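Local structure of YCAC GENE product (Escherichia coli, 1YAC) at residues L186-N189 and Y194-L197. The protein is probably a hydrolase of unknown specificity, an octamer built on an isochorismatase-type three-layer alpha-beta-alpha sandwich. Numbering follows the deposited sequence.
Sequences LFSN and YRNL
Ser188 and Arg195 meet at the corner between two consecutive helices, 180-190 and 192-204, the latter being the last helix of an isochorismatase-like three-layer sandwich protein. Their CA atoms lie 4.3 Å apart, the nearest such pair across the two segments. On the packed side, CB of Phe187 rests against the Tyr194 ring, 3.7 Å from its CD2, while CE2 of the tyrosine lies at the edge of the Phe187 ring, near its plane. Both residues are buried. Tyr194 reaches back because its CG stands anti to the backbone N (chi1 -160°); beyond this contact its OH is hydrogen-bonded to Asn65 of a second subunit, and Phe187 also meets the Phe166 ring and packs on Ala169 and Cys170 of helix 165-173. The other side is partly exposed and polar. Here the Arg195 chain runs past Ser188, with CB 3.4 Å from Ser188 O and CG 3.5 Å from Ser188 OG, then bends at chi3 (-78°) to turn its guanidinium back toward Ser188 and Asn189. NE donates to Ser188 OG at 3.1 Å in a nearly straight bond lying in the guanidinium plane, whereas Ser188 O, equally near to NE, is badly angled for one. The far end of the group leaves the corner: NH1 forms a salt bridge with Glu71 of a third subunit, so the arginine ties this corner to a neighbouring subunit. A leucine here would probably leave Ser188 OG without its donor and the Glu71 carboxylate of the third subunit without its mate. NH2 instead faces Asn189, whose amide plane stands 85° from the guanidinium and whose OD1 lies at the guanidinium edge, 2.9 Å from NH2.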
ATOM      1  N   LEU A 186      25.581  16.444  10.078  1.00 14.85           N
ATOM      2  CA  LEU A 186      25.115  15.817   8.841  1.00 14.02           C
ATOM      3  C   LEU A 186      23.804  15.079   9.118  1.00 12.47           C
ATOM      4  O   LEU A 186      22.835  15.210   8.370  1.00 11.65           O
ATOM      5  CB  LEU A 186      26.163  14.829   8.312  1.00 15.12           C
ATOM      6  CG  LEU A 186      25.770  13.986   7.084  1.00 16.51           C
ATOM      7  CD1 LEU A 186      25.813  14.854   5.833  1.00 14.74           C
ATOM      8  CD2 LEU A 186      26.726  12.797   6.930  1.00 16.87           C
ATOM      9  N   PHE A 187      23.774  14.321  10.206  1.00 11.34           N
ATOM     10  CA  PHE A 187      22.583  13.561  10.571  1.00 11.43           C
ATOM     11  C   PHE A 187      21.407  14.471  10.932  1.00 11.90           C
ATOM     12  O   PHE A 187      20.277  14.274  10.467  1.00 12.62           O
ATOM     13  CB  PHE A 187      22.905  12.609  11.726  1.00 11.79           C
ATOM     14  CG  PHE A 187      23.837  11.477  11.357  1.00 12.77           C
ATOM     15  CD1 PHE A 187      24.204  11.243  10.027  1.00 13.02           C
ATOM     16  CD2 PHE A 187      24.340  10.635  12.347  1.00 12.61           C
ATOM     17  CE1 PHE A 187      25.057  10.190   9.691  1.00 13.89           C
ATOM     18  CE2 PHE A 187      25.194   9.579  12.021  1.00 13.72           C
ATOM     19  CZ  PHE A 187      25.554   9.357  10.687  1.00 13.20           C
ATOM     20  N   SER A 188      21.674  15.476  11.750  1.00 11.80           N
ATOM     21  CA  SER A 188      20.635  16.412  12.165  1.00 13.67           C
ATOM     22  C   SER A 188      20.009  17.145  10.965  1.00 13.12           C
ATOM     23  O   SER A 188      18.796  17.352  10.916  1.00 12.68           O
ATOM     24  CB  SER A 188      21.221  17.423  13.169  1.00 15.26           C
ATOM     25  OG  SER A 188      20.238  18.351  13.603  1.00 20.87           O
ATOM     26  N   ASN A 189      20.844  17.496   9.989  1.00 11.90           N
ATOM     27  CA  ASN A 189      20.373  18.195   8.794  1.00 11.21           C
ATOM     28  C   ASN A 189      19.570  17.331   7.838  1.00 11.29           C
ATOM     29  O   ASN A 189      18.806  17.854   7.032  1.00 10.08           O
ATOM     30  CB  ASN A 189      21.554  18.782   8.009  1.00 11.36           C
ATOM     31  CG  ASN A 189      22.249  19.903   8.762  1.00 15.05           C
ATOM     32  OD1 ASN A 189      21.604  20.641   9.500  1.00 17.59           O
ATOM     33  ND2 ASN A 189      23.558  19.940   8.700  1.00 16.01           N
ATOM     34  N   TYR A 194      16.294  12.294  14.079  1.00  9.46           N
ATOM     35  CA  TYR A 194      17.539  12.429  14.818  1.00 10.89           C
ATOM     36  C   TYR A 194      17.683  13.851  15.348  1.00  9.85           C
ATOM     37  O   TYR A 194      18.106  14.058  16.493  1.00  9.63           O
ATOM     38  CB  TYR A 194      18.751  12.073  13.955  1.00 12.67           C
ATOM     39  CG  TYR A 194      19.947  11.755  14.823  1.00 18.36           C
ATOM     40  CD1 TYR A 194      19.980  10.574  15.566  1.00 21.22           C
ATOM     41  CD2 TYR A 194      21.016  12.652  14.955  1.00 21.71           C
ATOM     42  CE1 TYR A 194      21.029  10.284  16.419  1.00 24.16           C
ATOM     43  CE2 TYR A 194      22.090  12.363  15.822  1.00 24.59           C
ATOM     44  CZ  TYR A 194      22.077  11.172  16.545  1.00 25.60           C
ATOM     45  OH  TYR A 194      23.109  10.822  17.383  1.00 30.85           O
ATOM     46  N   ARG A 195      17.334  14.823  14.514  1.00  9.57           N
ATOM     47  CA  ARG A 195      17.395  16.221  14.933  1.00 11.65           C
ATOM     48  C   ARG A 195      16.522  16.424  16.177  1.00 10.71           C
ATOM     49  O   ARG A 195      16.915  17.124  17.108  1.00  9.93           O
ATOM     50  CB  ARG A 195      16.953  17.162  13.807  1.00 13.73           C
ATOM     51  CG  ARG A 195      16.816  18.610  14.275  1.00 18.93           C
ATOM     52  CD  ARG A 195      16.575  19.592  13.134  1.00 27.00           C
ATOM     53  NE  ARG A 195      17.808  19.886  12.404  1.00 33.35           N
ATOM     54  CZ  ARG A 195      17.900  20.769  11.417  1.00 34.54           C
ATOM     55  NH1 ARG A 195      16.828  21.451  11.033  1.00 37.43           N
ATOM     56  NH2 ARG A 195      19.060  20.958  10.806  1.00 35.25           N
ATOM     57  N   ASN A 196      15.347  15.784  16.205  1.00 10.94           N
ATOM     58  CA  ASN A 196      14.432  15.904  17.351  1.00  9.57           C
ATOM     59  C   ASN A 196      15.055  15.328  18.631  1.00 10.77           C
ATOM     60  O   ASN A 196      14.929  15.911  19.723  1.00  9.33           O
ATOM     61  CB  ASN A 196      13.091  15.242  17.037  1.00  9.12           C
ATOM     62  CG  ASN A 196      12.302  16.013  15.994  1.00 10.94           C
ATOM     63  OD1 ASN A 196      12.524  17.210  15.800  1.00 10.70           O
ATOM     64  ND2 ASN A 196      11.397  15.333  15.298  1.00 10.25           N
ATOM     65  N   LEU A 197      15.739  14.196  18.488  1.00  9.09           N
ATOM     66  CA  LEU A 197      16.421  13.569  19.617  1.00 11.20           C
ATOM     67  C   LEU A 197      17.495  14.516  20.143  1.00 10.82           C
ATOM     68  O   LEU A 197      17.715  14.603  21.361  1.00 11.18           O
ATOM     69  CB  LEU A 197      17.086  12.254  19.190  1.00 11.02           C
ATOM     70  CG  LEU A 197      16.156  11.090  18.836  1.00 12.64           C
ATOM     71  CD1 LEU A 197      16.961   9.915  18.450  1.00 12.31           C
ATOM     72  CD2 LEU A 197      15.301  10.708  20.000  1.00 11.15           C
TER